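PDB 5UPR: triosephosphate isomerase from Toxoplasma gondii, which probably interconverts D-glyceraldehyde 3-phosphate and dihydroxyacetone phosphate as a homodimeric isomerase of glycolysis and gluconeogenesis. Local coordinates for residues L142-E146 and S147-Q151; Q151-L154 and S155-E159. One frame throughout, in Å; residues are numbered along the deposited sequence.

Contact 1: L142-E146 and S147-Q151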
loop_
_atom_site.group_PDB
_atom_site.type_symbol
_atom_site.label_atom_id
_atom_site.label_comp_id
_atom_site.label_asym_id
_atom_site.label_seq_id
_atom_site.Cartn_x
_atom_site.Cartn_y
_atom_site.Cartn_z
ATOM N N LEU A 142 -16.830 4.508 20.210
ATOM C CA LEU A 142 -17.260 4.989 21.526
ATOM C C LEU A 142 -18.792 4.935 21.633
ATOM O O LEU A 142 -19.314 4.525 22.658
ATOM C CB LEU A 142 -16.784 6.414 21.753
ATOM C CG LEU A 142 -17.202 7.074 23.072
ATOM C CD1 LEU A 142 -16.540 6.333 24.240
ATOM C CD2 LEU A 142 -16.867 8.567 22.975
ATOM N N GLU A 143 -19.484 5.386 20.607
ATOM C CA GLU A 143 -20.960 5.370 20.605
ATOM C C GLU A 143 -21.505 3.963 20.747
ATOM O O GLU A 143 -22.470 3.747 21.488
ATOM C CB GLU A 143 -21.527 6.014 19.338
ATOM C CG GLU A 143 -23.037 6.179 19.394
ATOM C CD GLU A 143 -23.884 4.951 18.958
ATOM O OE1 GLU A 143 -24.778 4.668 19.783
ATOM O OE2 GLU A 143 -23.690 4.300 17.869
ATOM N N GLU A 144 -20.927 3.014 20.011
ATOM C CA GLU A 144 -21.330 1.594 20.087
ATOM C C GLU A 144 -21.108 1.045 21.497
ATOM O O GLU A 144 -21.976 0.369 22.033
ATOM C CB GLU A 144 -20.599 0.744 19.037
ATOM C CG GLU A 144 -21.122 0.993 17.641
ATOM C CD GLU A 144 -20.193 0.575 16.538
ATOM O OE1 GLU A 144 -19.018 0.170 16.800
ATOM O OE2 GLU A 144 -20.552 0.655 15.357
ATOM N N ARG A 145 -19.984 1.390 22.102
ATOM C CA ARG A 145 -19.686 0.946 23.465
ATOM C C ARG A 145 -20.724 1.473 24.466
ATOM O O ARG A 145 -21.296 0.692 25.228
ATOM C CB ARG A 145 -18.268 1.352 23.881
ATOM C CG ARG A 145 -17.912 1.055 25.378
ATOM C CD ARG A 145 -18.009 -0.391 25.854
ATOM N NE ARG A 145 -16.948 -1.232 25.276
ATOM C CZ ARG A 145 -16.727 -2.466 25.640
ATOM N NH1 ARG A 145 -17.441 -3.054 26.568
ATOM N NH2 ARG A 145 -15.758 -3.135 25.059
ATOM N N GLU A 146 -20.968 2.772 24.429
ATOM C CA GLU A 146 -21.838 3.455 25.403
ATOM C C GLU A 146 -23.312 3.105 25.218
ATOM O O GLU A 146 -24.069 3.196 26.149
ATOM C CB GLU A 146 -21.652 4.988 25.360
ATOM C CG GLU A 146 -20.256 5.458 25.767
ATOM C CD GLU A 146 -20.023 6.981 25.737
ATOM O OE1 GLU A 146 -20.676 7.734 24.963
ATOM O OE2 GLU A 146 -19.124 7.440 26.498
ATOM N N SER A 147 -23.721 2.692 24.026
ATOM C CA SER A 147 -25.084 2.232 23.805
ATOM C C SER A 147 -25.275 0.688 23.956
ATOM O O SER A 147 -26.305 0.159 23.615
ATOM C CB SER A 147 -25.546 2.743 22.444
ATOM O OG SER A 147 -24.752 2.156 21.441
ATOM N N GLY A 148 -24.310 -0.004 24.549
ATOM C CA GLY A 148 -24.364 -1.457 24.798
ATOM C C GLY A 148 -24.261 -2.384 23.587
ATOM O O GLY A 148 -24.685 -3.518 23.676
ATOM N N GLN A 149 -23.679 -1.929 22.464
ATOM C CA GLN A 149 -23.668 -2.738 21.224
ATOM C C GLN A 149 -22.373 -3.546 20.936
ATOM O O GLN A 149 -22.231 -4.159 19.862
ATOM C CB GLN A 149 -23.965 -1.814 20.030
ATOM C CG GLN A 149 -25.381 -1.292 19.989
ATOM C CD GLN A 149 -25.543 -0.385 18.801
ATOM O OE1 GLN A 149 -25.802 -0.861 17.713
ATOM N NE2 GLN A 149 -25.195 0.875 18.969
ATOM N N THR A 150 -21.412 -3.517 21.859
ATOM C CA THR A 150 -20.031 -4.038 21.549
ATOM C C THR A 150 -20.110 -5.493 21.062
ATOM O O THR A 150 -19.555 -5.826 20.018
ATOM C CB THR A 150 -19.128 -3.967 22.768
ATOM O OG1 THR A 150 -19.005 -2.602 23.187
ATOM C CG2 THR A 150 -17.766 -4.533 22.475
ATOM N N GLN A 151 -20.824 -6.354 21.778
ATOM C CA GLN A 151 -20.853 -7.774 21.379
ATOM C C GLN A 151 -21.510 -7.967 19.998
ATOM O O GLN A 151 -21.028 -8.746 19.213
ATOM C CB GLN A 151 -21.515 -8.584 22.474
ATOM C CG GLN A 151 -21.321 -10.061 22.419
ATOM C CD GLN A 151 -22.437 -10.642 21.604
ATOM O OE1 GLN A 151 -23.492 -10.001 21.379
ATOM N NE2 GLN A 151 -22.221 -11.843 21.125
HETATM O O HOH W 1 -21.100 -2.347 24.702
#
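Ser147 and Glu143 meet where helix 142-146 ends in a Schellman motif, just before helix 150-164 of the TIM barrel begins. Gln149 N bonds back to Glu144 O (2.9 Å), and Gly148 N reaches Arg145 O (3.2 Å) from above the carbonyl plane. Gly148 is the C-prime residue, and its positive phi of 70° suits a glycine. Ser147, the first residue to leave the helix, has OG between its backbone N and carbonyl carbon (chi1 64°), which turns the hydroxyl back over the last turn. There Ser147 OG lies 2.8 Å from Glu143 O and 3.0 Å from Glu143 OE1, two acceptors competing for one proton. Ser147 OG also accepts a nearly straight bond from Gln149 NE2 (2.8 Å, 169°), lying almost in the plane of that amide, so the small serine hydroxyl can accept from Gln149 while giving its one proton to either Glu143 oxygen. Deeper in, Arg145 bends at chi2 and chi3 to bring its guanidinium beside buried Thr150; Arg145 NE pairs with Glu140 OE2 in a salt bridge, and NH2 hydrogen-bonds Tyr178 OH and Thr198 OG1. Thr150 OG1 sits over one guanidinium face, offset toward the rim, 3.2 Å from Arg145 NE without a hydrogen bond; water 1 joins Thr150 OG1 to Arg145 O.

Contact 2: Q151-L154 and S155-E159; sequences QKVL and SEQLE
Lys152 and Glu156, one turn apart, form a salt bridge on the exposed side of their helix, with Lys152 NZ 2.8 Å from Glu156 OE2 and meeting that oxygen nearly along its C-O axis. The lysine chain runs extended until chi4 (-37°), where it folds to bring the ammonium across to the carboxylate. Water 3 accepts from Lys152 NZ and donates to Glu156 OE2, closing a small ring round the ion pair. A second i to i+4 pairing joins Ser155 to Gln151: Ser155 OG donates to Gln151 O (2.7 Å), while Ser155 N reaches the same oxygen (3.0 Å) from the opposite face of its plane. Serine is short enough to fold its hydroxyl back on its own helix, and water 2 links that OG to Gln151 NE2. This is an amphipathic helix of the TIM barrel, and its inner side is largely apolar. Leu154 packs on Ile138 and Tyr178 of the barrel strands and on Thr198 and Ile202 of helix 192-209; Leu158 lies against Ile138, Ile176 and Trp205. Beside Leu154, the buried Gln157 extends beyond CG so that its amide oxygen accepts from the backbone N-H of Gly139, which satisfies a buried polar atom; Gln157 OE1 lies 3.7 Å from Leu154 CD2.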
loop_
_atom_site.group_PDB
_atom_site.type_symbol
_atom_site.label_atom_id
_atom_site.label_comp_id
_atom_site.label_asym_id
_atom_site.label_seq_id
_atom_site.Cartn_x
_atom_site.Cartn_y
_atom_site.Cartn_z
ATOM N N GLN A 151 -20.824 -6.354 21.778
ATOM C CA GLN A 151 -20.853 -7.774 21.379
ATOM C C GLN A 151 -21.510 -7.967 19.998
ATOM O O GLN A 151 -21.028 -8.746 19.213
ATOM C CB GLN A 151 -21.515 -8.584 22.474
ATOM C CG GLN A 151 -21.321 -10.061 22.419
ATOM C CD GLN A 151 -22.437 -10.642 21.604
ATOM O OE1 GLN A 151 -23.492 -10.001 21.379
ATOM N NE2 GLN A 151 -22.221 -11.843 21.125
ATOM N N LYS A 152 -22.593 -7.228 19.728
ATOM C CA LYS A 152 -23.258 -7.281 18.428
ATOM C C LYS A 152 -22.322 -6.851 17.306
ATOM O O LYS A 152 -22.194 -7.509 16.296
ATOM C CB LYS A 152 -24.520 -6.393 18.484
ATOM C CG LYS A 152 -25.262 -6.153 17.181
ATOM C CD LYS A 152 -26.198 -4.968 17.485
ATOM C CE LYS A 152 -27.212 -4.577 16.467
ATOM N NZ LYS A 152 -26.861 -4.647 14.994
ATOM N N VAL A 153 -21.626 -5.733 17.521
ATOM C CA VAL A 153 -20.707 -5.158 16.517
ATOM C C VAL A 153 -19.533 -6.102 16.250
ATOM O O VAL A 153 -19.191 -6.380 15.096
ATOM C CB VAL A 153 -20.273 -3.736 16.950
ATOM C CG1 VAL A 153 -19.021 -3.296 16.167
ATOM C CG2 VAL A 153 -21.444 -2.795 16.718
ATOM N N LEU A 154 -18.899 -6.598 17.297
ATOM C CA LEU A 154 -17.730 -7.469 17.087
ATOM C C LEU A 154 -18.168 -8.771 16.416
ATOM O O LEU A 154 -17.465 -9.239 15.519
ATOM C CB LEU A 154 -17.016 -7.753 18.428
ATOM C CG LEU A 154 -16.438 -6.549 19.163
ATOM C CD1 LEU A 154 -15.801 -6.980 20.481
ATOM C CD2 LEU A 154 -15.449 -5.794 18.284
ATOM N N SER A 155 -19.358 -9.303 16.778
ATOM C CA SER A 155 -19.879 -10.440 16.073
ATOM C C SER A 155 -20.057 -10.196 14.557
ATOM O O SER A 155 -19.756 -11.081 13.779
ATOM C CB SER A 155 -21.236 -10.934 16.626
ATOM O OG SER A 155 -21.158 -11.156 18.018
ATOM N N GLU A 156 -20.604 -9.045 14.187
ATOM C CA GLU A 156 -20.830 -8.675 12.754
ATOM C C GLU A 156 -19.463 -8.615 12.018
ATOM O O GLU A 156 -19.329 -9.126 10.892
ATOM C CB GLU A 156 -21.483 -7.284 12.621
ATOM C CG GLU A 156 -22.910 -7.133 13.030
ATOM C CD GLU A 156 -23.373 -5.631 13.049
ATOM O OE1 GLU A 156 -22.600 -4.671 12.687
ATOM O OE2 GLU A 156 -24.560 -5.372 13.488
ATOM N N GLN A 157 -18.457 -8.005 12.649
ATOM C CA GLN A 157 -17.143 -7.924 12.036
ATOM C C GLN A 157 -16.497 -9.291 11.812
ATOM O O GLN A 157 -15.954 -9.598 10.758
ATOM C CB GLN A 157 -16.205 -7.045 12.893
ATOM C CG GLN A 157 -16.599 -5.572 12.857
ATOM C CD GLN A 157 -15.640 -4.720 13.622
ATOM O OE1 GLN A 157 -15.149 -5.110 14.692
ATOM N NE2 GLN A 157 -15.264 -3.559 13.059
ATOM N N LEU A 158 -16.593 -10.141 12.821
ATOM C CA LEU A 158 -16.052 -11.490 12.747
ATOM C C LEU A 158 -16.878 -12.400 11.837
ATOM O O LEU A 158 -16.307 -13.197 11.109
ATOM C CB LEU A 158 -15.947 -12.043 14.141
ATOM C CG LEU A 158 -14.897 -11.454 15.009
ATOM C CD1 LEU A 158 -15.100 -11.739 16.494
ATOM C CD2 LEU A 158 -13.557 -12.010 14.578
ATOM N N GLU A 159 -18.203 -12.289 11.880
ATOM C CA GLU A 159 -19.096 -13.107 11.010
ATOM C C GLU A 159 -18.801 -12.846 9.494
ATOM O O GLU A 159 -18.822 -13.781 8.744
ATOM C CB GLU A 159 -20.542 -12.821 11.345
ATOM C CG GLU A 159 -21.627 -13.364 10.405
ATOM C CD GLU A 159 -21.669 -14.866 10.350
ATOM O OE1 GLU A 159 -21.034 -15.572 11.193
ATOM O OE2 GLU A 159 -22.331 -15.374 9.411
HETATM O O HOH W 2 -23.467 -12.647 18.750
HETATM O O HOH W 3 -26.226 -3.447 12.806
#

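How the contacts relate
Contact 1 comes first along the chain and contact 2 follows directly, sharing Gln151; their centres are about 12 Å apart, contact 1 lying farther from the chain centre. Both belong to the segment joining strand 133-138 to strand 174-178, a beta-alpha-beta crossover of the parallel barrel, and both pack on helix 192-209 through residues such as Thr198. Together they form the helical half of one beta-alpha unit on the outside of this triosephosphate isomerase domain, part of a longer protein: contact 1 turns the chain from helix 142-146 into helix 150-164, and contact 2 lays that second helix on the strands. They also touch directly, Glu144 OE1 packing 3.5 Å from Val153 CG1. No residue of the other subunit reaches either.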